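Local coordinates for protein glycoside hydrolase family 81 (Clostridium thermocellum, PDB 6FOP) that probably hydrolyses beta-1,3-glucans such as laminarin, as a family 81 glycoside hydrolase of the Clostridium thermocellum cellulosome, at residues Thr237-Thr242 and Pro671-Phe676; Ser350-Ile355 and Asp366-Phe371; Gln429-Asp434 and Gly508-Asn513; Val686-Ala689 and Ala693-Val696. One frame throughout, in Å; residues are numbered along the deposited sequence. Where two conformers were deposited one is given.

In the fold
The four contacts run from the helical part of the chain to the small C-terminal sheets, interaction 1 also reaching the long hairpin 223-251. Interaction 3 is the hub: Leu353 and Pro354 of interaction 2 pack on its Arg433, Pro671 and Leu672 of interaction 1 lie on its Glu509, and Ala689 of interaction 4 rests on Leu432 and Glu509. Strand 673-678 of interaction 1 and strand 681-688 of interaction 4 are neighbours in one sheet, in which Leu672 O lies 3.0 Å from Tyr687 N. Interactions 2 and 4 do not touch, their nearest atoms being about 9 Å apart. The side chains of Ser239 and Leu432 each lie close to bound methylpentanediol, probably from the crystallisation liquor.

Interaction 1. Residues Thr237-Thr242 and Pro671-Phe676; sequences TESTLT and PLYSVF
Ser239 and Tyr673 meet through their hydroxyl groups, with Ser239 OG 3.0 Å from Tyr673 OH. The serine comes to the edge of the phenol, in the plane of the ring, and OG lies 3.9 Å from Tyr673 CZ and 4.0 Å from CE1. Between these segments the serine meets only the ring edge, and the meeting is confined to the hydroxyl end of the tyrosine. The phenol reaches this far because CG of Tyr673 sits between its own backbone N and carbonyl carbon (chi1 70°), which sends the long side chain out from the strand toward the turn. On the other side Ser239 points its CB at the tyrosine; CB stays 3.9 Å from Tyr673 OH, while OG makes the closer approach.

Both residues are buried, and each hydroxyl has a partner outside the two segments. Ser239 OG is hydrogen-bonded to the carbonyl of Tyr302, whereas Tyr673 OH has a weak hydrogen bond with the backbone N of Ala668.

Ser239 and Thr240 both face Asn235, forming a G1 beta bulge at the turn between strands 223-235 and 240-251. The contact thus joins the turn end of this long hairpin, flanked by strand 295-301, to strand 673-678, which lies between strands 661-662 and 681-688, while Pro671 and Leu672 lie against helix 494-511.

Interaction 2. Residues Ser350-Ile355 and Asp366-Phe371; sequences SCALPI and DRFISF
Leu353 packs against Phe368 and Ile369 in an antiparallel helical hairpin, formed by helices 339-359 and 362-379 in the C-terminal domain of family 81. The local axes approach to 9.5 Å and their N-to-C directions differ by 144°. This is consistent with the (alpha/alpha) architecture expected of the six-hairpin clan.

Phe368 can be followed outward from its backbone. Its CB points at the facing helix and meets Leu353 CD1 at 4.2 Å. With CG beside the backbone N and anti to the carbonyl carbon (chi1 -64°), the ring is carried up to the main chain of the other helix. There CD2 comes to 4.0 Å from Leu353 CA, and one atom further out CE2 lies 4.0 Å from Ala352 CB. Both partners approach the ring obliquely. Leu327 of helix 317-329 touches Phe368 and Ala352 alike, so a third helix joins the same apolar cluster.

One residue on, Ile369 meets the leucine branch to branch, the two side chains running at a slant to one another. Helix 416-433 adds Arg433 against Leu353. No hydrogen bond links the two segments; the side-chain contacts are apolar. In the modelled conformer of Ile369 both leucine methyls are used on the isoleucine: CD2 is 3.8 Å from Ile369 CG1, and CD1 approaches that same CG1 to 3.5 Å and Ile369 CD1 to 3.9 Å.

Interaction 3. Residues Gln429-Asp434 and Gly508-Asn513; sequences QIALRD and GEATGN
Two helix C-termini meet here, those of helices 416-433 and 494-511 in the helical C-terminal domain of family 81, and small side chains let them come close. The CA atoms of Leu432 and Ala510 are only 5.1 Å apart. Ala510 CB is the centre of the contact: it lies 3.8 Å from Ala431 CB on one residue and 3.6 Å from Leu432 CD2 on the next. In the leucine, CG stands beside its backbone N and anti to the carbonyl carbon (chi1 -71°), 3.9 Å from Ala510 CB, and chi2 of 164° then turns the CD2 branch to the alanine. Thr511 CG2 adds a looser touch on Ala431 CB.

Gly512, with positive phi, closes helix 494-511 in a Schellman motif. Asn513 and Asp434 are N-caps of the helices that follow, through Ile516 N and Trp437 N, and Asp434 also forms a salt bridge with Lys373. On the flank of helix 416-433, Arg433 NH1 donates to both Gln429 O and Gln429 OE1, each acceptor near the guanidinium plane. The bond to OE1 lies in the amide plane on a lone pair, whereas NH1 stands 34° out of the carbonyl plane of Gln429 O. With a salt bridge from NE to Glu357 OE2 as well, the guanidinium is restrained in rotation.

The only polar link between the segments is a water that bridges two backbone carbonyls, donating to Ala431 O at 2.9 Å and to Ala510 O at 2.8 Å.

Interaction 4. Residues Val686-Ala689 and Ala693-Val696; sequences VYNA and AKKV
Asn688 and Lys694 form the larger part of this contact, and Val686 with Val696 most of the rest. The two pairs lie on strands 681-688 and 694-697, which follow each other through a short connection but make no hydrogen bond across the two segments: the CA atoms of Asn688 and Lys694 are 7.0 Å apart, and side chains fill the gap.

The apolar part is a pair of valines whose side chains lie alongside each other, pointing opposite ways. CG1 of Val686 lies 3.9 Å from CG2 of Val696, and the other two methyls, Val686 CG2 and Val696 CG1, meet at 4.1 Å. Both valines are buried.

The second part is van der Waals contact between an amide and an aliphatic chain. The methylenes of Lys694 pass at a slant by the amide of Asn688, with CG 3.6 Å from Asn688 ND2 and CE 3.3 Å from Asn688 OD1. The amide extends across the gap because its CG is anti to the backbone N (chi1 -180°).

Polar bonding fixes that amide from outside the segments. Asn688 OD1 bonds to Ser690 OG, and ND2 bonds to the carbonyls of Ser692 and Val706, so both ends of the group are held and its rotation is set.

Backbone bonds then place each strand in a separate sheet. Strand 681-688 runs between strands 673-678 and 710-715, strand 694-697 pairs with 703-706, and Tyr687 on the first strand and Ala689 just beyond it pack against Leu432 of helix 416-433.

Interaction 1. Residues Thr237-Thr242 and Pro671-Phe676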
loop_
_atom_site.group_PDB
_atom_site.type_symbol
_atom_site.label_atom_id
_atom_site.label_comp_id
_atom_site.label_asym_id
_atom_site.label_seq_id
_atom_site.Cartn_x
_atom_site.Cartn_y
_atom_site.Cartn_z
ATOM N N THR A 237 -9.008 -21.759 9.175
ATOM C CA THR A 237 -8.623 -22.750 10.149
ATOM C C THR A 237 -7.246 -22.446 10.730
ATOM O O THR A 237 -7.075 -22.466 11.947
ATOM C CB THR A 237 -8.664 -24.161 9.527
ATOM O OG1 THR A 237 -10.002 -24.429 9.064
ATOM C CG2 THR A 237 -8.244 -25.215 10.541
ATOM N N GLU A 238 -6.300 -22.077 9.859
ATOM C CA GLU A 238 -4.903 -21.835 10.262
ATOM C C GLU A 238 -4.573 -20.379 10.606
ATOM O O GLU A 238 -3.482 -20.094 11.092
ATOM C CB GLU A 238 -3.949 -22.388 9.177
ATOM C CG GLU A 238 -4.080 -23.906 9.037
ATOM C CD GLU A 238 -2.989 -24.601 8.214
ATOM O OE1 GLU A 238 -1.971 -23.982 7.829
ATOM O OE2 GLU A 238 -3.161 -25.811 7.961
ATOM N N SER A 239 -5.510 -19.461 10.360
ATOM C CA SER A 239 -5.282 -18.033 10.574
ATOM C C SER A 239 -4.048 -17.529 9.822
ATOM O O SER A 239 -3.249 -16.777 10.354
ATOM C CB SER A 239 -5.223 -17.686 12.077
ATOM O OG SER A 239 -5.494 -16.308 12.296
ATOM N N THR A 240 -3.948 -17.919 8.555
ATOM C CA THR A 240 -2.825 -17.517 7.696
ATOM C C THR A 240 -3.327 -16.850 6.427
ATOM O O THR A 240 -4.448 -17.082 5.983
ATOM C CB THR A 240 -1.943 -18.699 7.272
ATOM O OG1 THR A 240 -2.755 -19.670 6.591
ATOM C CG2 THR A 240 -1.266 -19.308 8.457
ATOM N N LEU A 241 -2.457 -16.031 5.854
ATOM C CA LEU A 241 -2.712 -15.370 4.582
ATOM C C LEU A 241 -1.547 -15.694 3.650
ATOM O O LEU A 241 -0.410 -15.321 3.925
ATOM C CB LEU A 241 -2.874 -13.873 4.821
ATOM C CG LEU A 241 -3.379 -12.955 3.717
ATOM C CD1 LEU A 241 -2.279 -12.708 2.720
ATOM C CD2 LEU A 241 -4.614 -13.502 3.047
ATOM N N THR A 242 -1.848 -16.436 2.586
ATOM C CA THR A 242 -0.885 -16.853 1.594
ATOM C C THR A 242 -1.025 -16.014 0.340
ATOM O O THR A 242 -2.137 -15.790 -0.139
ATOM C CB THR A 242 -1.117 -18.319 1.251
ATOM O OG1 THR A 242 -0.909 -19.110 2.421
ATOM C CG2 THR A 242 -0.142 -18.786 0.163
ATOM N N PRO A 671 -12.367 -14.960 11.949
ATOM C CA PRO A 671 -11.731 -13.732 11.433
ATOM C C PRO A 671 -11.696 -12.575 12.427
ATOM O O PRO A 671 -10.807 -11.747 12.331
ATOM C CB PRO A 671 -12.573 -13.341 10.222
ATOM C CG PRO A 671 -13.703 -14.290 10.155
ATOM C CD PRO A 671 -13.548 -15.369 11.172
ATOM N N LEU A 672 -12.650 -12.492 13.364
ATOM C CA LEU A 672 -12.766 -11.319 14.238
ATOM C C LEU A 672 -12.474 -11.758 15.669
ATOM O O LEU A 672 -13.324 -12.314 16.358
ATOM C CB LEU A 672 -14.130 -10.668 14.099
ATOM C CG LEU A 672 -14.574 -10.304 12.674
ATOM C CD1 LEU A 672 -15.976 -9.681 12.713
ATOM C CD2 LEU A 672 -13.583 -9.397 11.994
ATOM N N TYR A 673 -11.246 -11.524 16.096
ATOM C CA TYR A 673 -10.797 -11.853 17.434
ATOM C C TYR A 673 -9.595 -10.995 17.791
ATOM O O TYR A 673 -8.990 -10.370 16.921
ATOM C CB TYR A 673 -10.433 -13.330 17.574
ATOM C CG TYR A 673 -9.168 -13.745 16.835
ATOM C CD1 TYR A 673 -9.198 -14.070 15.477
ATOM C CD2 TYR A 673 -7.968 -13.863 17.512
ATOM C CE1 TYR A 673 -8.034 -14.471 14.814
ATOM C CE2 TYR A 673 -6.812 -14.265 16.878
ATOM C CZ TYR A 673 -6.847 -14.593 15.536
ATOM O OH TYR A 673 -5.674 -15.025 14.959
ATOM N N SER A 674 -9.264 -10.982 19.075
ATOM C CA SER A 674 -7.948 -10.528 19.553
ATOM C C SER A 674 -7.671 -11.155 20.912
ATOM O O SER A 674 -8.615 -11.452 21.682
ATOM C CB SER A 674 -7.803 -9.000 19.605
ATOM O OG SER A 674 -7.751 -8.432 18.305
ATOM N N VAL A 675 -6.395 -11.325 21.216
ATOM C CA VAL A 675 -5.950 -11.858 22.490
ATOM C C VAL A 675 -5.075 -10.833 23.170
ATOM O O VAL A 675 -4.232 -10.189 22.534
ATOM C CB VAL A 675 -5.171 -13.178 22.334
ATOM C CG1 VAL A 675 -4.817 -13.783 23.693
ATOM C CG2 VAL A 675 -5.993 -14.170 21.500
ATOM N N PHE A 676 -5.308 -10.668 24.467
ATOM C CA PHE A 676 -4.601 -9.713 25.312
ATOM C C PHE A 676 -3.938 -10.469 26.463
ATOM O O PHE A 676 -4.426 -11.533 26.875
ATOM C CB PHE A 676 -5.587 -8.670 25.854
ATOM C CG PHE A 676 -6.347 -7.931 24.790
ATOM C CD1 PHE A 676 -7.484 -8.476 24.208
ATOM C CD2 PHE A 676 -5.895 -6.703 24.327
ATOM C CE1 PHE A 676 -8.161 -7.804 23.204
ATOM C CE2 PHE A 676 -6.566 -6.031 23.318
ATOM C CZ PHE A 676 -7.701 -6.581 22.759
#

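Interaction 2. Residues Ser350-Ile355 and Asp366-Phe371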
loop_
_atom_site.group_PDB
_atom_site.type_symbol
_atom_site.label_atom_id
_atom_site.label_comp_id
_atom_site.label_asym_id
_atom_site.label_seq_id
_atom_site.Cartn_x
_atom_site.Cartn_y
_atom_site.Cartn_z
ATOM N N SER A 350 -17.958 6.241 14.086
ATOM C CA SER A 350 -17.811 4.790 13.995
ATOM C C SER A 350 -17.123 4.170 15.193
ATOM O O SER A 350 -17.452 3.039 15.593
ATOM C CB SER A 350 -17.029 4.419 12.733
ATOM O OG SER A 350 -17.682 4.826 11.552
ATOM N N CYS A 351 -16.147 4.904 15.740
ATOM C CA CYS A 351 -15.412 4.457 16.903
ATOM C C CYS A 351 -16.145 4.726 18.236
ATOM O O CYS A 351 -15.940 3.998 19.203
ATOM C CB CYS A 351 -14.004 5.058 16.903
ATOM S SG CYS A 351 -12.939 4.452 15.589
ATOM N N ALA A 352 -17.015 5.730 18.265
ATOM C CA ALA A 352 -17.760 6.043 19.503
ATOM C C ALA A 352 -19.050 5.250 19.636
ATOM O O ALA A 352 -19.527 5.011 20.748
ATOM C CB ALA A 352 -18.066 7.512 19.550
ATOM N N LEU A 353 -19.644 4.866 18.506
ATOM C CA LEU A 353 -20.938 4.184 18.495
ATOM C C LEU A 353 -21.008 2.977 19.442
ATOM O O LEU A 353 -21.925 2.901 20.280
ATOM C CB LEU A 353 -21.294 3.806 17.054
ATOM C CG LEU A 353 -22.537 2.958 16.849
ATOM C CD1 LEU A 353 -23.793 3.608 17.447
ATOM C CD2 LEU A 353 -22.731 2.647 15.376
ATOM N N PRO A 354 -20.061 2.038 19.350
ATOM C CA PRO A 354 -20.156 0.870 20.235
ATOM C C PRO A 354 -20.015 1.222 21.719
ATOM O O PRO A 354 -20.537 0.482 22.578
ATOM C CB PRO A 354 -19.008 -0.029 19.774
ATOM C CG PRO A 354 -18.101 0.867 19.035
ATOM C CD PRO A 354 -18.954 1.906 18.397
ATOM N N ILE A 355 -19.288 2.301 22.019
ATOM C CA ILE A 355 -19.109 2.718 23.407
ATOM C C ILE A 355 -20.464 3.200 23.949
ATOM O O ILE A 355 -20.864 2.845 25.074
ATOM C CB ILE A 355 -18.006 3.779 23.525
ATOM C CG1 ILE A 355 -16.680 3.217 22.985
ATOM C CG2 ILE A 355 -17.860 4.259 24.966
ATOM C CD1 ILE A 355 -15.570 4.231 22.814
ATOM N N ASP A 366 -28.404 6.558 18.997
ATOM C CA ASP A 366 -29.324 6.939 17.943
ATOM C C ASP A 366 -28.824 8.177 17.168
ATOM O O ASP A 366 -28.960 8.231 15.931
ATOM C CB ASP A 366 -30.713 7.222 18.516
ATOM C CG ASP A 366 -31.457 5.973 18.959
ATOM O OD1 ASP A 366 -31.044 4.827 18.681
ATOM O OD2 ASP A 366 -32.505 6.173 19.637
ATOM N N ARG A 367 -28.240 9.152 17.874
ATOM C CA ARG A 367 -27.716 10.333 17.189
ATOM C C ARG A 367 -26.559 9.942 16.240
ATOM O O ARG A 367 -26.473 10.410 15.118
ATOM C CB ARG A 367 -27.253 11.393 18.184
ATOM C CG ARG A 367 -28.432 12.131 18.793
ATOM C CD ARG A 367 -28.101 13.547 19.229
ATOM N NE ARG A 367 -27.457 14.363 18.189
ATOM C CZ ARG A 367 -27.222 15.678 18.299
ATOM N NH1 ARG A 367 -27.592 16.371 19.393
ATOM N NH2 ARG A 367 -26.603 16.308 17.312
ATOM N N PHE A 368 -25.698 9.055 16.718
ATOM C CA PHE A 368 -24.547 8.636 15.922
ATOM C C PHE A 368 -25.003 7.854 14.694
ATOM O O PHE A 368 -24.610 8.180 13.573
ATOM C CB PHE A 368 -23.586 7.774 16.761
ATOM C CG PHE A 368 -22.931 8.484 17.932
ATOM C CD1 PHE A 368 -22.674 9.833 17.912
ATOM C CD2 PHE A 368 -22.534 7.761 19.052
ATOM C CE1 PHE A 368 -22.060 10.458 18.981
ATOM C CE2 PHE A 368 -21.907 8.396 20.110
ATOM C CZ PHE A 368 -21.699 9.742 20.073
ATOM N N ILE A 369 -25.810 6.811 14.895
ATOM C CA ILE A 369 -26.316 5.954 13.787
ATOM C C ILE A 369 -27.100 6.762 12.792
ATOM O O ILE A 369 -26.972 6.584 11.580
ATOM C CB ILE A 369 -27.198 4.774 14.268
ATOM C CG1 ILE A 369 -26.323 3.771 14.994
ATOM C CG2 ILE A 369 -27.900 4.076 13.095
ATOM C CD1 ILE A 369 -27.042 2.592 15.612
ATOM N N SER A 370 -27.967 7.654 13.283
ATOM C CA SER A 370 -28.797 8.478 12.402
ATOM C C SER A 370 -27.939 9.322 11.470
ATOM O O SER A 370 -28.205 9.421 10.272
ATOM C CB SER A 370 -29.717 9.397 13.210
ATOM O OG SER A 370 -30.460 10.262 12.369
ATOM N N PHE A 371 -26.916 9.970 12.033
ATOM C CA PHE A 371 -26.032 10.800 11.216
ATOM C C PHE A 371 -25.194 9.957 10.251
ATOM O O PHE A 371 -25.027 10.337 9.095
ATOM C CB PHE A 371 -25.137 11.738 12.047
ATOM C CG PHE A 371 -24.461 12.783 11.196
ATOM C CD1 PHE A 371 -25.174 13.888 10.776
ATOM C CD2 PHE A 371 -23.167 12.615 10.732
ATOM C CE1 PHE A 371 -24.608 14.856 9.972
ATOM C CE2 PHE A 371 -22.584 13.599 9.936
ATOM C CZ PHE A 371 -23.300 14.706 9.555
#

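Interaction 3. Residues Gln429-Asp434 and Gly508-Asn513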
loop_
_atom_site.group_PDB
_atom_site.type_symbol
_atom_site.label_atom_id
_atom_site.label_comp_id
_atom_site.label_asym_id
_atom_site.label_seq_id
_atom_site.Cartn_x
_atom_site.Cartn_y
_atom_site.Cartn_z
ATOM N N GLN A 429 -19.713 -0.578 10.170
ATOM C CA GLN A 429 -20.360 -0.544 11.482
ATOM C C GLN A 429 -21.889 -0.595 11.341
ATOM O O GLN A 429 -22.559 -1.266 12.146
ATOM C CB GLN A 429 -19.923 0.678 12.263
ATOM C CG GLN A 429 -18.456 0.717 12.685
ATOM C CD GLN A 429 -18.040 -0.416 13.599
ATOM O OE1 GLN A 429 -18.878 -1.099 14.185
ATOM N NE2 GLN A 429 -16.740 -0.640 13.729
ATOM N N ILE A 430 -22.447 0.090 10.339
ATOM C CA ILE A 430 -23.876 -0.039 10.084
ATOM C C ILE A 430 -24.221 -1.480 9.702
ATOM O O ILE A 430 -25.197 -2.051 10.226
ATOM C CB ILE A 430 -24.382 0.959 9.043
ATOM C CG1 ILE A 430 -24.196 2.381 9.533
ATOM C CG2 ILE A 430 -25.837 0.694 8.696
ATOM C CD1 ILE A 430 -24.319 3.406 8.461
ATOM N N ALA A 431 -23.440 -2.073 8.803
ATOM C CA ALA A 431 -23.706 -3.455 8.364
ATOM C C ALA A 431 -23.739 -4.502 9.466
ATOM O O ALA A 431 -24.540 -5.433 9.421
ATOM C CB ALA A 431 -22.715 -3.847 7.287
ATOM N N LEU A 432 -22.895 -4.315 10.479
ATOM C CA LEU A 432 -22.841 -5.225 11.630
ATOM C C LEU A 432 -24.140 -5.160 12.448
ATOM O O LEU A 432 -24.467 -6.108 13.153
ATOM C CB LEU A 432 -21.645 -4.881 12.531
ATOM C CG LEU A 432 -20.296 -5.241 11.926
ATOM C CD1 LEU A 432 -19.167 -4.521 12.668
ATOM C CD2 LEU A 432 -20.085 -6.749 11.940
ATOM N N ARG A 433 -24.866 -4.053 12.324
ATOM C CA ARG A 433 -26.086 -3.793 13.080
ATOM C C ARG A 433 -27.360 -3.890 12.265
ATOM O O ARG A 433 -28.440 -4.032 12.826
ATOM C CB ARG A 433 -25.993 -2.401 13.699
ATOM C CG ARG A 433 -24.885 -2.283 14.732
ATOM C CD ARG A 433 -24.520 -0.845 14.974
ATOM N NE ARG A 433 -23.587 -0.726 16.085
ATOM C CZ ARG A 433 -22.263 -0.916 16.017
ATOM N NH1 ARG A 433 -21.682 -1.190 14.867
ATOM N NH2 ARG A 433 -21.506 -0.794 17.082
ATOM N N ASP A 434 -27.256 -3.812 10.946
ATOM C CA ASP A 434 -28.418 -3.632 10.111
ATOM C C ASP A 434 -28.125 -4.287 8.763
ATOM O O ASP A 434 -27.621 -3.627 7.836
ATOM C CB ASP A 434 -28.780 -2.165 9.969
ATOM C CG ASP A 434 -30.042 -1.940 9.203
ATOM O OD1 ASP A 434 -30.530 -2.878 8.550
ATOM O OD2 ASP A 434 -30.530 -0.787 9.216
ATOM N N GLY A 508 -16.946 -7.198 4.635
ATOM C CA GLY A 508 -17.070 -8.524 4.082
ATOM C C GLY A 508 -17.622 -9.523 5.067
ATOM O O GLY A 508 -18.532 -10.281 4.758
ATOM N N GLU A 509 -17.122 -9.502 6.286
ATOM C CA GLU A 509 -17.629 -10.427 7.268
ATOM C C GLU A 509 -19.069 -10.081 7.660
ATOM O O GLU A 509 -19.903 -10.977 7.784
ATOM C CB GLU A 509 -16.719 -10.441 8.495
ATOM C CG GLU A 509 -17.091 -11.464 9.555
ATOM C CD GLU A 509 -16.972 -12.911 9.136
ATOM O OE1 GLU A 509 -16.467 -13.255 8.027
ATOM O OE2 GLU A 509 -17.414 -13.750 9.926
ATOM N N ALA A 510 -19.378 -8.792 7.809
ATOM C CA ALA A 510 -20.741 -8.385 8.196
ATOM C C ALA A 510 -21.783 -8.775 7.159
ATOM O O ALA A 510 -22.926 -9.066 7.499
ATOM C CB ALA A 510 -20.808 -6.890 8.415
ATOM N N THR A 511 -21.400 -8.740 5.885
ATOM C CA THR A 511 -22.331 -9.027 4.794
ATOM C C THR A 511 -22.253 -10.461 4.302
ATOM O O THR A 511 -22.974 -10.834 3.368
ATOM C CB THR A 511 -22.132 -8.046 3.626
ATOM O OG1 THR A 511 -20.806 -8.177 3.108
ATOM C CG2 THR A 511 -22.384 -6.588 4.049
ATOM N N GLY A 512 -21.420 -11.290 4.932
ATOM C CA GLY A 512 -21.258 -12.683 4.502
ATOM C C GLY A 512 -20.595 -12.887 3.155
ATOM O O GLY A 512 -20.880 -13.879 2.478
ATOM N N ASN A 513 -19.745 -11.940 2.756
ATOM C CA ASN A 513 -19.070 -11.982 1.470
ATOM C C ASN A 513 -17.595 -12.341 1.690
ATOM O O ASN A 513 -16.756 -11.478 2.024
ATOM C CB ASN A 513 -19.254 -10.655 0.737
ATOM C CG ASN A 513 -18.697 -10.682 -0.667
ATOM O OD1 ASN A 513 -17.693 -11.348 -0.937
ATOM N ND2 ASN A 513 -19.337 -9.954 -1.563
HETATM O O HOH W 1 -24.823 -6.998 7.055
#

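Interaction 4. Residues Val686-Ala689 and Ala693-Val696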
loop_
_atom_site.group_PDB
_atom_site.type_symbol
_atom_site.label_atom_id
_atom_site.label_comp_id
_atom_site.label_asym_id
_atom_site.label_seq_id
_atom_site.Cartn_x
_atom_site.Cartn_y
_atom_site.Cartn_z
ATOM N N VAL A 686 -13.773 -12.289 21.059
ATOM C CA VAL A 686 -14.262 -12.708 19.742
ATOM C C VAL A 686 -15.503 -11.897 19.380
ATOM O O VAL A 686 -16.368 -11.666 20.231
ATOM C CB VAL A 686 -14.655 -14.191 19.760
ATOM C CG1 VAL A 686 -15.307 -14.624 18.456
ATOM C CG2 VAL A 686 -13.448 -15.048 20.066
ATOM N N TYR A 687 -15.648 -11.538 18.105
ATOM C CA TYR A 687 -16.905 -11.041 17.598
ATOM C C TYR A 687 -17.430 -12.029 16.572
ATOM O O TYR A 687 -16.717 -12.402 15.627
ATOM C CB TYR A 687 -16.817 -9.633 16.986
ATOM C CG TYR A 687 -18.215 -9.130 16.693
ATOM C CD1 TYR A 687 -19.029 -8.677 17.724
ATOM C CD2 TYR A 687 -18.781 -9.219 15.439
ATOM C CE1 TYR A 687 -20.332 -8.302 17.496
ATOM C CE2 TYR A 687 -20.101 -8.835 15.211
ATOM C CZ TYR A 687 -20.871 -8.370 16.249
ATOM O OH TYR A 687 -22.182 -7.997 16.049
ATOM N N ASN A 688 -18.668 -12.469 16.745
ATOM C CA ASN A 688 -19.356 -13.315 15.773
ATOM C C ASN A 688 -20.337 -12.474 14.995
ATOM O O ASN A 688 -21.395 -12.120 15.518
ATOM C CB ASN A 688 -20.065 -14.460 16.508
ATOM C CG ASN A 688 -20.811 -15.402 15.588
ATOM O OD1 ASN A 688 -20.830 -15.249 14.352
ATOM N ND2 ASN A 688 -21.437 -16.404 16.197
ATOM N N ALA A 689 -20.006 -12.186 13.742
ATOM C CA ALA A 689 -20.854 -11.391 12.868
ATOM C C ALA A 689 -21.868 -12.241 12.091
ATOM O O ALA A 689 -22.616 -11.705 11.287
ATOM C CB ALA A 689 -20.001 -10.597 11.900
ATOM N N ALA A 693 -24.381 -19.528 15.998
ATOM C CA ALA A 693 -23.344 -19.668 17.022
ATOM C C ALA A 693 -22.059 -20.253 16.427
ATOM O O ALA A 693 -22.111 -21.064 15.503
ATOM C CB ALA A 693 -23.824 -20.546 18.149
ATOM N N LYS A 694 -20.920 -19.795 16.952
ATOM C CA LYS A 694 -19.589 -20.224 16.510
ATOM C C LYS A 694 -18.865 -20.859 17.666
ATOM O O LYS A 694 -18.962 -20.387 18.808
ATOM C CB LYS A 694 -18.737 -19.045 16.031
ATOM C CG LYS A 694 -18.961 -18.565 14.620
ATOM C CD LYS A 694 -17.999 -17.413 14.330
ATOM C CE LYS A 694 -18.255 -16.796 12.964
ATOM N NZ LYS A 694 -18.001 -17.814 11.890
ATOM N N LYS A 695 -18.128 -21.927 17.388
ATOM C CA LYS A 695 -17.136 -22.436 18.308
ATOM C C LYS A 695 -15.786 -21.961 17.803
ATOM O O LYS A 695 -15.401 -22.292 16.673
ATOM C CB LYS A 695 -17.146 -23.957 18.364
ATOM C CG LYS A 695 -16.111 -24.527 19.319
ATOM C CD LYS A 695 -15.958 -26.035 19.146
ATOM C CE LYS A 695 -16.820 -26.812 20.096
ATOM N NZ LYS A 695 -16.403 -28.244 20.042
ATOM N N VAL A 696 -15.093 -21.184 18.629
ATOM C CA VAL A 696 -13.783 -20.597 18.285
ATOM C C VAL A 696 -12.730 -21.250 19.147
ATOM O O VAL A 696 -12.835 -21.271 20.385
ATOM C CB VAL A 696 -13.781 -19.068 18.469
ATOM C CG1 VAL A 696 -12.393 -18.507 18.135
ATOM C CG2 VAL A 696 -14.883 -18.435 17.624
#